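Local coordinates for DUF1254 domain-containing protein (Vibrio parahaemolyticus, PDB 3U07), which is of unknown function but combines DUF1254 and DUF1214 family regions and carries a predicted signal sequence, so is probably exported from the cytoplasm, at residues Val91-Val96 with Lys201-Thr206; Thr351-Asp356 with Ile411-Gly416; Leu29-Tyr34 with Glu263-Glu268. The protein carries 2 engineered substitutions. All coordinates share one frame; numbering follows the deposited sequence.

Contact 1. Residues Val91-Val96 with Lys201-Thr206; sequences VAAEPV and KPVQRT
A92 and A93 each put a methyl group against the backbone and side chains of K201-T206. A92 CB touches V203 CG2 (3.7 Å) and R205 NH2 (3.6 Å). V203 has CG1 anti to the backbone N (chi1 173°), which puts CG2 beside that N and facing both alanines. R205 comes from further along the chain: its extended arm carries the guanidinium back to A92, which it meets obliquely. D90 and D225 hold that group by salt bridges, at NH2 and NE respectively, so its position is fixed mostly from outside the two segments. This is a loop-loop contact at the protein surface. Residues 91-96 link strand 82-90 of one four-stranded sheet to strand 96-100 of another, and 201-206 belong to the long connection between helices 191-195 and 215-224. No direct hydrogen bond crosses; instead one water accepts from A93 N at 3.1 Å and from V203 N at 3.1 Å. Next to it, A93 CB lies 3.7 Å from K201 O. The K201 side chain leads away from the alanines and curls over its own backbone, where NZ donates to P202 O at 3.0 Å, tilted 32° from the carbonyl plane.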
ATOM      1  N   VAL A  91       2.642 -19.029   4.265  1.00 16.94           N
ATOM      2  CA  VAL A  91       1.901 -19.883   5.187  1.00 14.51           C
ATOM      3  C   VAL A  91       1.528 -21.240   4.582  1.00 18.36           C
ATOM      4  O   VAL A  91       0.707 -21.970   5.139  1.00 17.40           O
ATOM      5  CB  VAL A  91       0.608 -19.173   5.653  1.00 14.72           C
ATOM      6  CG1 VAL A  91       0.954 -17.816   6.281  1.00 14.61           C
ATOM      7  CG2 VAL A  91      -0.337 -18.975   4.468  1.00 16.18           C
ATOM      8  N   ALA A  92       2.142 -21.576   3.450  1.00 18.42           N
ATOM      9  CA  ALA A  92       1.861 -22.842   2.772  1.00 22.02           C
ATOM     10  C   ALA A  92       2.053 -24.070   3.658  1.00 22.86           C
ATOM     11  O   ALA A  92       1.155 -24.894   3.780  1.00 28.27           O
ATOM     12  CB  ALA A  92       2.731 -22.978   1.520  1.00 19.45           C
ATOM     13  N   ALA A  93       3.227 -24.189   4.272  1.00 21.58           N
ATOM     14  CA  ALA A  93       3.526 -25.349   5.110  1.00 26.29           C
ATOM     15  C   ALA A  93       2.788 -25.319   6.434  1.00 24.32           C
ATOM     16  O   ALA A  93       2.348 -26.351   6.928  1.00 20.11           O
ATOM     17  CB  ALA A  93       5.033 -25.447   5.354  1.00 27.88           C
ATOM     18  N   GLU A  94       2.652 -24.126   7.001  1.00 21.01           N
ATOM     19  CA  GLU A  94       1.976 -23.963   8.277  1.00 20.41           C
ATOM     20  C   GLU A  94       1.746 -22.475   8.549  1.00 23.58           C
ATOM     21  O   GLU A  94       2.297 -21.623   7.857  1.00 21.55           O
ATOM     22  CB  GLU A  94       2.840 -24.558   9.392  1.00 20.16           C
ATOM     23  CG  GLU A  94       4.203 -23.891   9.505  1.00 27.13           C
ATOM     24  CD  GLU A  94       4.998 -24.389  10.691  1.00 28.20           C
ATOM     25  OE1 GLU A  94       4.409 -24.517  11.780  1.00 28.26           O
ATOM     26  OE2 GLU A  94       6.211 -24.639  10.538  1.00 30.64           O
ATOM     27  N   PRO A  95       0.923 -22.149   9.562  1.00 20.68           N
ATOM     28  CA  PRO A  95       0.645 -20.751   9.900  1.00 16.34           C
ATOM     29  C   PRO A  95       1.896 -20.016  10.356  1.00 18.64           C
ATOM     30  O   PRO A  95       2.901 -20.635  10.724  1.00 14.92           O
ATOM     31  CB  PRO A  95      -0.383 -20.864  11.020  1.00 15.99           C
ATOM     32  CG  PRO A  95      -1.119 -22.121  10.674  1.00 20.00           C
ATOM     33  CD  PRO A  95       0.021 -23.047  10.303  1.00 19.26           C
ATOM     34  N   VAL A  96       1.820 -18.690  10.342  1.00 18.13           N
ATOM     35  CA  VAL A  96       2.932 -17.849  10.753  1.00 19.84           C
ATOM     36  C   VAL A  96       2.384 -16.774  11.675  1.00 24.73           C
ATOM     37  O   VAL A  96       1.295 -16.237  11.459  1.00 17.01           O
ATOM     38  CB  VAL A  96       3.618 -17.194   9.532  1.00 31.86           C
ATOM     39  CG1 VAL A  96       2.616 -16.361   8.764  1.00 48.23           C
ATOM     40  CG2 VAL A  96       4.783 -16.335   9.982  1.00 28.77           C
ATOM     41  N   LYS A 201       8.619 -29.070   6.589  1.00 33.80           N
ATOM     42  CA  LYS A 201       9.660 -28.419   5.816  1.00 43.31           C
ATOM     43  C   LYS A 201       9.010 -27.320   4.970  1.00 38.40           C
ATOM     44  O   LYS A 201       7.936 -27.520   4.402  1.00 35.28           O
ATOM     45  CB  LYS A 201      10.344 -29.440   4.908  1.00 55.71           C
ATOM     46  CG  LYS A 201      11.499 -28.889   4.087  1.00 68.38           C
ATOM     47  CD  LYS A 201      11.969 -29.903   3.053  1.00 79.44           C
ATOM     48  CE  LYS A 201      11.599 -29.472   1.636  1.00 87.55           C
ATOM     49  NZ  LYS A 201      10.139 -29.208   1.472  1.00 92.19           N
ATOM     50  N   PRO A 202       9.645 -26.139   4.892  1.00 30.83           N
ATOM     51  CA  PRO A 202       9.098 -25.032   4.100  1.00 37.81           C
ATOM     52  C   PRO A 202       8.897 -25.471   2.652  1.00 37.55           C
ATOM     53  O   PRO A 202       9.638 -26.307   2.137  1.00 40.85           O
ATOM     54  CB  PRO A 202      10.172 -23.953   4.226  1.00 35.67           C
ATOM     55  CG  PRO A 202      10.768 -24.234   5.571  1.00 37.96           C
ATOM     56  CD  PRO A 202      10.896 -25.738   5.554  1.00 31.86           C
ATOM     57  N   VAL A 203       7.888 -24.913   1.999  1.00 35.31           N
ATOM     58  CA  VAL A 203       7.621 -25.263   0.614  1.00 38.20           C
ATOM     59  C   VAL A 203       8.635 -24.585  -0.299  1.00 37.55           C
ATOM     60  O   VAL A 203       8.968 -23.413  -0.110  1.00 36.36           O
ATOM     61  CB  VAL A 203       6.194 -24.842   0.206  1.00 35.29           C
ATOM     62  CG1 VAL A 203       5.981 -25.058  -1.289  1.00 35.17           C
ATOM     63  CG2 VAL A 203       5.182 -25.649   1.006  1.00 33.15           C
ATOM     64  N   GLN A 204       9.145 -25.339  -1.270  1.00 33.72           N
ATOM     65  CA  GLN A 204      10.107 -24.812  -2.230  1.00 43.02           C
ATOM     66  C   GLN A 204       9.388 -24.729  -3.570  1.00 42.34           C
ATOM     67  O   GLN A 204       8.953 -25.740  -4.113  1.00 53.21           O
ATOM     68  CB  GLN A 204      11.325 -25.734  -2.345  1.00 51.85           C
ATOM     69  CG  GLN A 204      12.101 -25.938  -1.045  1.00 58.23           C
ATOM     70  CD  GLN A 204      12.505 -24.629  -0.391  1.00 63.10           C
ATOM     71  OE1 GLN A 204      12.760 -23.636  -1.071  1.00 68.58           O
ATOM     72  NE2 GLN A 204      12.582 -24.626   0.935  1.00 63.46           N
ATOM     73  N   ARG A 205       9.266 -23.520  -4.099  1.00 34.98           N
ATOM     74  CA  ARG A 205       8.570 -23.301  -5.364  1.00 32.53           C
ATOM     75  C   ARG A 205       9.502 -23.171  -6.560  1.00 30.18           C
ATOM     76  O   ARG A 205      10.672 -22.823  -6.414  1.00 32.97           O
ATOM     77  CB  ARG A 205       7.739 -22.014  -5.274  1.00 21.49           C
ATOM     78  CG  ARG A 205       6.699 -21.989  -4.164  1.00 29.34           C
ATOM     79  CD  ARG A 205       6.214 -20.567  -3.890  1.00 29.30           C
ATOM     80  NE  ARG A 205       5.103 -20.548  -2.938  1.00 24.26           N
ATOM     81  CZ  ARG A 205       5.226 -20.655  -1.621  1.00 21.20           C
ATOM     82  NH1 ARG A 205       6.423 -20.783  -1.057  1.00 16.25           N
ATOM     83  NH2 ARG A 205       4.141 -20.649  -0.866  1.00 23.03           N
ATOM     84  N   THR A 206       8.971 -23.465  -7.740  1.00 30.89           N
ATOM     85  CA  THR A 206       9.714 -23.304  -8.982  1.00 32.43           C
ATOM     86  C   THR A 206       8.924 -22.167  -9.642  1.00 25.63           C
ATOM     87  O   THR A 206       7.792 -22.348 -10.091  1.00 28.13           O
ATOM     88  CB  THR A 206       9.692 -24.592  -9.841  1.00 38.38           C
ATOM     89  OG1 THR A 206       8.342 -24.946 -10.152  1.00 53.07           O
ATOM     90  CG2 THR A 206      10.329 -25.734  -9.076  1.00 31.32           C
TER
HETATM   91  O   HOH W   1       6.007 -22.948   3.522  1.00 25.09           O

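Contact 2. Residues Thr351-Asp356 with Ile411-Gly416; sequences TIYGND and IMRFYG
T351 and I411 form a hydrogen-bonded antiparallel pair, their CA atoms 5.2 Å apart. T351 N donates to I411 O at 2.8 Å, and I411 N returns a bond to T351 O at 2.9 Å. These are the two inner strands, 347-354 and 408-417, of a four-stranded antiparallel sheet in the DUF1214 region, flanked by 315-319 and 369-371. Their short segments run at 144° to each other. Y353 and R413 lie on either side of the pair, where each is backbone-bonded to another residue (Y409 and S349), so these two meet through side chains alone. T351, Y353, I411 and R413 all lie on one side of the sheet, and all are buried.

Y353 lays its ring across I411 at about a right angle, CE2 coming within 3.6 Å of CG1 in an oblique approach. The other branch of I411 works on R413: CG2, anti to the backbone N, sits 3.6 Å from the guanidinium plane and over its centre. With that aliphatic floor on one face, the arginine uses its edge for polar contacts. R413 NH1 and NH2 both hydrogen-bond end-on to the one oxygen, Y353 OH, NH1 at 3.0 Å, and both bonds are noticeably bent. The oxygen lies only 11° out of the guanidinium plane, while ring and guanidinium planes stand 70° apart. The hydroxyl is also hydrogen-bonded to I78 O, its strongest partner, which links the strand pair to the loop at I78; N79 and D81 touch the R413 side chain as well.

T351 OG1 approaches the same guanidinium edge but stays 3.6 Å from R413 NH1. A single water fills in: it accepts from R413 NH1, donates to I411 O, and lies 2.6 Å from T351 OG1.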
ATOM      1  N   THR A 351       3.985  17.027   2.680  1.00 29.90           N
ATOM      2  CA  THR A 351       5.415  16.874   2.429  1.00 28.48           C
ATOM      3  C   THR A 351       5.806  17.436   1.068  1.00 24.81           C
ATOM      4  O   THR A 351       5.036  17.364   0.113  1.00 24.34           O
ATOM      5  CB  THR A 351       5.813  15.374   2.501  1.00 30.40           C
ATOM      6  OG1 THR A 351       5.353  14.820   3.742  1.00 34.67           O
ATOM      7  CG2 THR A 351       7.326  15.205   2.404  1.00 26.35           C
ATOM      8  N   ILE A 352       7.013  17.984   0.986  1.00 26.61           N
ATOM      9  CA  ILE A 352       7.505  18.572  -0.254  1.00 25.87           C
ATOM     10  C   ILE A 352       8.470  17.661  -1.003  1.00 35.76           C
ATOM     11  O   ILE A 352       9.395  17.105  -0.414  1.00 42.17           O
ATOM     12  CB  ILE A 352       8.218  19.916   0.024  1.00 30.27           C
ATOM     13  CG1 ILE A 352       7.245  20.880   0.707  1.00 28.04           C
ATOM     14  CG2 ILE A 352       8.762  20.505  -1.276  1.00 30.79           C
ATOM     15  CD1 ILE A 352       5.942  21.084  -0.055  1.00 24.38           C
ATOM     16  N   TYR A 353       8.248  17.525  -2.307  1.00 32.97           N
ATOM     17  CA  TYR A 353       9.089  16.691  -3.160  1.00 40.40           C
ATOM     18  C   TYR A 353       9.471  17.465  -4.423  1.00 39.36           C
ATOM     19  O   TYR A 353       8.701  18.300  -4.904  1.00 35.24           O
ATOM     20  CB  TYR A 353       8.335  15.425  -3.578  1.00 41.15           C
ATOM     21  CG  TYR A 353       7.876  14.549  -2.434  1.00 40.19           C
ATOM     22  CD1 TYR A 353       8.671  13.498  -1.969  1.00 40.88           C
ATOM     23  CD2 TYR A 353       6.642  14.765  -1.821  1.00 37.94           C
ATOM     24  CE1 TYR A 353       8.243  12.684  -0.923  1.00 42.71           C
ATOM     25  CE2 TYR A 353       6.207  13.959  -0.774  1.00 37.61           C
ATOM     26  CZ  TYR A 353       7.010  12.922  -0.332  1.00 42.65           C
ATOM     27  OH  TYR A 353       6.572  12.125   0.699  1.00 42.93           O
ATOM     28  N   GLY A 354      10.658  17.187  -4.957  1.00 29.99           N
ATOM     29  CA  GLY A 354      11.082  17.851  -6.175  1.00 32.54           C
ATOM     30  C   GLY A 354      10.488  17.102  -7.353  1.00 34.86           C
ATOM     31  O   GLY A 354      10.436  15.875  -7.341  1.00 41.26           O
ATOM     32  N   ASN A 355      10.027  17.819  -8.371  1.00 33.67           N
ATOM     33  CA  ASN A 355       9.441  17.156  -9.534  1.00 33.49           C
ATOM     34  C   ASN A 355      10.464  16.349 -10.331  1.00 42.45           C
ATOM     35  O   ASN A 355      10.113  15.369 -10.994  1.00 41.47           O
ATOM     36  CB  ASN A 355       8.797  18.180 -10.472  1.00 36.93           C
ATOM     37  CG  ASN A 355       7.479  18.700  -9.952  1.00 39.35           C
ATOM     38  OD1 ASN A 355       7.442  19.545  -9.063  1.00 39.18           O
ATOM     39  ND2 ASN A 355       6.382  18.187 -10.499  1.00 38.06           N
ATOM     40  N   ASP A 356      11.725  16.764 -10.257  1.00 46.21           N
ATOM     41  CA  ASP A 356      12.802  16.121 -11.001  1.00 55.43           C
ATOM     42  C   ASP A 356      13.159  14.697 -10.590  1.00 56.47           C
ATOM     43  O   ASP A 356      13.255  13.815 -11.442  1.00 55.21           O
ATOM     44  CB  ASP A 356      14.058  17.004 -10.958  1.00 52.73           C
ATOM     45  CG  ASP A 356      14.500  17.329  -9.543  1.00 52.46           C
ATOM     46  OD1 ASP A 356      15.534  18.009  -9.383  1.00 50.47           O
ATOM     47  OD2 ASP A 356      13.815  16.905  -8.589  1.00 53.89           O
ATOM     48  N   ILE A 411       2.549  16.628  -1.147  1.00 27.00           N
ATOM     49  CA  ILE A 411       1.702  15.466  -0.907  1.00 24.59           C
ATOM     50  C   ILE A 411       1.103  15.577   0.490  1.00 22.94           C
ATOM     51  O   ILE A 411       1.835  15.642   1.476  1.00 24.81           O
ATOM     52  CB  ILE A 411       2.501  14.146  -0.958  1.00 24.88           C
ATOM     53  CG1 ILE A 411       2.969  13.855  -2.387  1.00 25.95           C
ATOM     54  CG2 ILE A 411       1.644  13.007  -0.404  1.00 21.49           C
ATOM     55  CD1 ILE A 411       1.850  13.559  -3.367  1.00 30.49           C
HETATM   56  N   MSE A 412      -0.221  15.614   0.578  1.00 22.78           N
HETATM   57  CA  MSE A 412      -0.871  15.685   1.879  1.00 26.82           C
HETATM   58  C   MSE A 412      -1.354  14.273   2.229  1.00 27.27           C
HETATM   59  O   MSE A 412      -1.958  13.586   1.402  1.00 20.76           O
HETATM   60  CB  MSE A 412      -2.051  16.659   1.848  1.00 24.67           C
HETATM   61  CG  MSE A 412      -2.604  16.991   3.231  1.00 35.77           C
HETATM   62 SE   MSE A 412      -3.851  18.489   3.227  0.77 39.20          SE
HETATM   63  CE  MSE A 412      -2.804  19.693   2.156  1.00 26.92           C
ATOM     64  N   ARG A 413      -1.062  13.835   3.446  1.00 22.77           N
ATOM     65  CA  ARG A 413      -1.467  12.503   3.881  1.00 31.81           C
ATOM     66  C   ARG A 413      -2.456  12.572   5.039  1.00 23.96           C
ATOM     67  O   ARG A 413      -2.328  13.408   5.937  1.00 24.42           O
ATOM     68  CB  ARG A 413      -0.229  11.684   4.264  1.00 30.16           C
ATOM     69  CG  ARG A 413       0.677  11.388   3.071  1.00 25.50           C
ATOM     70  CD  ARG A 413       1.848  10.501   3.445  1.00 29.76           C
ATOM     71  NE  ARG A 413       2.564  10.027   2.259  1.00 34.66           N
ATOM     72  CZ  ARG A 413       3.589  10.657   1.691  1.00 35.26           C
ATOM     73  NH1 ARG A 413       4.037  11.797   2.195  1.00 28.83           N
ATOM     74  NH2 ARG A 413       4.163  10.146   0.610  1.00 37.21           N
ATOM     75  N   PHE A 414      -3.455  11.698   4.999  1.00 16.25           N
ATOM     76  CA  PHE A 414      -4.486  11.663   6.030  1.00 16.49           C
ATOM     77  C   PHE A 414      -4.590  10.258   6.622  1.00 27.63           C
ATOM     78  O   PHE A 414      -4.829   9.283   5.908  1.00 27.40           O
ATOM     79  CB  PHE A 414      -5.841  12.069   5.439  1.00 24.40           C
ATOM     80  CG  PHE A 414      -5.793  13.304   4.578  1.00 25.74           C
ATOM     81  CD1 PHE A 414      -5.314  13.242   3.272  1.00 19.99           C
ATOM     82  CD2 PHE A 414      -6.248  14.530   5.067  1.00 25.44           C
ATOM     83  CE1 PHE A 414      -5.289  14.378   2.461  1.00 26.05           C
ATOM     84  CE2 PHE A 414      -6.229  15.679   4.264  1.00 24.08           C
ATOM     85  CZ  PHE A 414      -5.750  15.602   2.959  1.00 27.79           C
ATOM     86  N   TYR A 415      -4.409  10.167   7.932  1.00 21.40           N
ATOM     87  CA  TYR A 415      -4.476   8.893   8.637  1.00 25.90           C
ATOM     88  C   TYR A 415      -5.725   8.878   9.507  1.00 26.12           C
ATOM     89  O   TYR A 415      -5.829   9.642  10.464  1.00 25.15           O
ATOM     90  CB  TYR A 415      -3.225   8.733   9.495  1.00 24.88           C
ATOM     91  CG  TYR A 415      -1.952   8.749   8.682  1.00 24.65           C
ATOM     92  CD1 TYR A 415      -1.416   7.569   8.161  1.00 22.48           C
ATOM     93  CD2 TYR A 415      -1.304   9.945   8.400  1.00 24.90           C
ATOM     94  CE1 TYR A 415      -0.264   7.586   7.378  1.00 28.74           C
ATOM     95  CE2 TYR A 415      -0.156   9.974   7.617  1.00 30.93           C
ATOM     96  CZ  TYR A 415       0.359   8.795   7.109  1.00 31.85           C
ATOM     97  OH  TYR A 415       1.489   8.829   6.327  1.00 27.95           O
ATOM     98  N   GLY A 416      -6.672   8.012   9.163  1.00 21.71           N
ATOM     99  CA  GLY A 416      -7.911   7.929   9.912  1.00 20.30           C
ATOM    100  C   GLY A 416      -8.892   8.961   9.387  1.00 30.13           C
ATOM    101  O   GLY A 416      -9.684   9.531  10.143  1.00 29.22           O
TER
HETATM  102  O   HOH W   2       2.798  14.174   3.741  1.00 28.80           O

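Contact 3. Residues Leu29-Tyr34 with Glu263-Glu268; sequences LAEDAY and EKKGME
E263 opens the contact by lying across one face of the Y34 ring, where helix 253-273 crosses helix 26-52. The axes of the short helical segments approach to 7.7 Å and are inclined at 64°, close enough for backbone atoms to join the packing. E263 CA makes a CH-pi contact, 3.7 Å from the centroid of the Y34 ring and 17° off its normal. With E263 CG trans to its backbone N (chi1 -179°), the extended side chain then follows the ring outward; CG comes to 3.5 Å from Y34 CE1, and the carboxylate ends nearly parallel to the ring plane. W215, from helix 215-224, meets Y34 edge-to-face and also touches E263.

K265 points its CB toward the other helix and meets E31, the side chains crossing at about a right angle. Its chain bends near the end and brings NZ to 3.5 Å from E31 OE1, a long salt bridge between partly exposed groups.

At G266 the two segments' CA atoms come closest, 4.8 Å from G266 CA to E31 CA. The bare backbone of the glycine lies between two side chains: E31 CG packs against its N, and Y34 CD2 stands 4.0 Å from its CA.

One residue further on, selenomethionine M267 reaches the far end of the tyrosine. Folded at its second and third torsions, it places SE beside the ring edge in a Met-aromatic contact, 3.7 Å from Y34 OH.

No hydrogen bond crosses between the two segments. Their grip rests on a tyrosine fitted against backbone and aliphatic carbon, to which the loose ion pair probably adds a modest, solvent-weakened attraction.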
ATOM      1  N   LEU A  29     -14.589 -11.715 -23.808  1.00 33.79           N
ATOM      2  CA  LEU A  29     -14.331 -12.542 -22.636  1.00 30.39           C
ATOM      3  C   LEU A  29     -12.843 -12.525 -22.315  1.00 28.08           C
ATOM      4  O   LEU A  29     -12.454 -12.383 -21.155  1.00 25.83           O
ATOM      5  CB  LEU A  29     -14.808 -13.978 -22.878  1.00 29.81           C
ATOM      6  CG  LEU A  29     -14.922 -14.872 -21.639  1.00 31.28           C
ATOM      7  CD1 LEU A  29     -15.767 -14.176 -20.581  1.00 30.47           C
ATOM      8  CD2 LEU A  29     -15.544 -16.207 -22.022  1.00 32.26           C
ATOM      9  N   ALA A  30     -12.015 -12.650 -23.349  1.00 20.22           N
ATOM     10  CA  ALA A  30     -10.564 -12.644 -23.171  1.00 23.52           C
ATOM     11  C   ALA A  30     -10.094 -11.339 -22.524  1.00 22.04           C
ATOM     12  O   ALA A  30      -9.191 -11.347 -21.687  1.00 22.22           O
ATOM     13  CB  ALA A  30      -9.867 -12.850 -24.515  1.00 22.51           C
ATOM     14  N   GLU A  31     -10.705 -10.221 -22.905  1.00 25.93           N
ATOM     15  CA  GLU A  31     -10.334  -8.931 -22.329  1.00 22.19           C
ATOM     16  C   GLU A  31     -10.669  -8.906 -20.840  1.00 21.23           C
ATOM     17  O   GLU A  31      -9.863  -8.473 -20.014  1.00 23.78           O
ATOM     18  CB  GLU A  31     -11.081  -7.784 -23.017  1.00 23.49           C
ATOM     19  CG  GLU A  31     -10.741  -6.415 -22.431  1.00 27.68           C
ATOM     20  CD  GLU A  31     -11.529  -5.282 -23.068  1.00 39.36           C
ATOM     21  OE1 GLU A  31     -12.120  -5.494 -24.145  1.00 37.90           O
ATOM     22  OE2 GLU A  31     -11.546  -4.173 -22.496  1.00 48.57           O
ATOM     23  N   ASP A  32     -11.870  -9.362 -20.499  1.00 23.75           N
ATOM     24  CA  ASP A  32     -12.275  -9.383 -19.105  1.00 26.17           C
ATOM     25  C   ASP A  32     -11.426 -10.384 -18.323  1.00 26.35           C
ATOM     26  O   ASP A  32     -11.089 -10.144 -17.171  1.00 25.92           O
ATOM     27  CB  ASP A  32     -13.759  -9.737 -18.979  1.00 30.97           C
ATOM     28  CG  ASP A  32     -14.666  -8.668 -19.566  1.00 37.17           C
ATOM     29  OD1 ASP A  32     -14.283  -7.480 -19.548  1.00 33.34           O
ATOM     30  OD2 ASP A  32     -15.770  -9.014 -20.032  1.00 41.55           O
ATOM     31  N   ALA A  33     -11.073 -11.501 -18.954  1.00 26.37           N
ATOM     32  CA  ALA A  33     -10.255 -12.514 -18.289  1.00 21.63           C
ATOM     33  C   ALA A  33      -8.914 -11.910 -17.900  1.00 15.30           C
ATOM     34  O   ALA A  33      -8.451 -12.081 -16.776  1.00 17.46           O
ATOM     35  CB  ALA A  33     -10.043 -13.722 -19.209  1.00 26.13           C
ATOM     36  N   TYR A  34      -8.287 -11.190 -18.827  1.00 17.32           N
ATOM     37  CA  TYR A  34      -7.010 -10.579 -18.519  1.00 16.87           C
ATOM     38  C   TYR A  34      -7.146  -9.512 -17.429  1.00 17.70           C
ATOM     39  O   TYR A  34      -6.291  -9.409 -16.547  1.00 20.93           O
ATOM     40  CB  TYR A  34      -6.385  -9.938 -19.758  1.00 18.77           C
ATOM     41  CG  TYR A  34      -5.125  -9.177 -19.417  1.00 21.39           C
ATOM     42  CD1 TYR A  34      -3.923  -9.847 -19.186  1.00 18.31           C
ATOM     43  CD2 TYR A  34      -5.150  -7.795 -19.246  1.00 22.85           C
ATOM     44  CE1 TYR A  34      -2.778  -9.155 -18.787  1.00 22.13           C
ATOM     45  CE2 TYR A  34      -4.007  -7.094 -18.847  1.00 20.01           C
ATOM     46  CZ  TYR A  34      -2.832  -7.780 -18.621  1.00 22.95           C
ATOM     47  OH  TYR A  34      -1.710  -7.083 -18.234  1.00 20.36           O
ATOM     48  N   GLU A 263      -4.834  -9.499 -23.367  1.00 23.62           N
ATOM     49  CA  GLU A 263      -3.885  -8.629 -22.687  1.00 25.05           C
ATOM     50  C   GLU A 263      -3.807  -7.283 -23.402  1.00 30.92           C
ATOM     51  O   GLU A 263      -3.779  -6.232 -22.762  1.00 26.87           O
ATOM     52  CB  GLU A 263      -2.493  -9.268 -22.653  1.00 20.97           C
ATOM     53  CG  GLU A 263      -1.456  -8.423 -21.942  1.00 26.37           C
ATOM     54  CD  GLU A 263      -0.115  -9.118 -21.801  1.00 37.85           C
ATOM     55  OE1 GLU A 263       0.037 -10.248 -22.316  1.00 38.99           O
ATOM     56  OE2 GLU A 263       0.788  -8.526 -21.173  1.00 43.28           O
ATOM     57  N   LYS A 264      -3.780  -7.317 -24.730  1.00 26.24           N
ATOM     58  CA  LYS A 264      -3.687  -6.085 -25.507  1.00 33.43           C
ATOM     59  C   LYS A 264      -4.886  -5.170 -25.268  1.00 28.95           C
ATOM     60  O   LYS A 264      -4.715  -4.022 -24.871  1.00 30.06           O
ATOM     61  CB  LYS A 264      -3.562  -6.392 -26.999  1.00 33.94           C
ATOM     62  CG  LYS A 264      -2.597  -5.464 -27.725  1.00 37.46           C
ATOM     63  CD  LYS A 264      -3.046  -5.195 -29.148  1.00 47.01           C
ATOM     64  CE  LYS A 264      -1.932  -4.578 -29.992  1.00 54.43           C
ATOM     65  NZ  LYS A 264      -1.416  -3.281 -29.469  1.00 56.37           N
ATOM     66  N   LYS A 265      -6.096  -5.672 -25.505  1.00 32.06           N
ATOM     67  CA  LYS A 265      -7.291  -4.859 -25.283  1.00 30.86           C
ATOM     68  C   LYS A 265      -7.458  -4.532 -23.799  1.00 31.99           C
ATOM     69  O   LYS A 265      -7.847  -3.421 -23.433  1.00 26.63           O
ATOM     70  CB  LYS A 265      -8.542  -5.576 -25.800  1.00 40.89           C
ATOM     71  CG  LYS A 265      -8.669  -5.609 -27.320  1.00 53.95           C
ATOM     72  CD  LYS A 265      -9.969  -6.280 -27.761  1.00 64.83           C
ATOM     73  CE  LYS A 265     -10.995  -5.267 -28.259  1.00 73.45           C
ATOM     74  NZ  LYS A 265     -11.235  -4.173 -27.277  1.00 78.66           N
ATOM     75  N   GLY A 266      -7.158  -5.505 -22.945  1.00 34.13           N
ATOM     76  CA  GLY A 266      -7.276  -5.296 -21.513  1.00 30.71           C
ATOM     77  C   GLY A 266      -6.459  -4.112 -21.030  1.00 24.63           C
ATOM     78  O   GLY A 266      -6.989  -3.233 -20.345  1.00 25.79           O
HETATM   79  N   MSE A 267      -5.170  -4.087 -21.380  1.00 29.38           N
HETATM   80  CA  MSE A 267      -4.287  -2.994 -20.977  1.00 27.50           C
HETATM   81  C   MSE A 267      -4.765  -1.658 -21.540  1.00 33.04           C
HETATM   82  O   MSE A 267      -4.759  -0.650 -20.833  1.00 28.28           O
HETATM   83  CB  MSE A 267      -2.848  -3.239 -21.442  1.00 24.94           C
HETATM   84  CG  MSE A 267      -1.993  -4.064 -20.491  1.00 38.00           C
HETATM   85 SE   MSE A 267      -2.004  -3.418 -18.647  1.00 45.56          SE
HETATM   86  CE  MSE A 267      -1.237  -1.658 -18.899  1.00 33.30           C
ATOM     87  N   GLU A 268      -5.163  -1.646 -22.811  1.00 31.70           N
ATOM     88  CA  GLU A 268      -5.651  -0.415 -23.430  1.00 29.49           C
ATOM     89  C   GLU A 268      -6.777   0.135 -22.565  1.00 31.87           C
ATOM     90  O   GLU A 268      -6.767   1.299 -22.179  1.00 34.48           O
ATOM     91  CB  GLU A 268      -6.176  -0.686 -24.846  1.00 28.43           C
ATOM     92  CG  GLU A 268      -5.092  -0.971 -25.875  1.00 36.35           C
ATOM     93  CD  GLU A 268      -5.651  -1.377 -27.234  1.00 44.65           C
ATOM     94  OE1 GLU A 268      -4.846  -1.726 -28.120  1.00 44.71           O
ATOM     95  OE2 GLU A 268      -6.887  -1.353 -27.423  1.00 44.66           O
TER

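The three contacts lie apart, with nearest atoms about 19 to 24 Å from one another, and no two share a helix or strand. Contact 2 is the core one, nearest the chain's centre and fully buried; it joins paired strands, so backbone hydrogen bonds and an arginine gripping a tyrosine hydroxyl carry it. Contact 1, a surface meeting of loops on the opposite side of that centre, relies on small methyl contacts and a bridging water. Contact 3 falls between them in burial and joins two helices through ring packing. Along the chain, contact 3 spans contact 1 and closes before contact 2 begins, joining the N-terminal helix to a segment 229 residues further on.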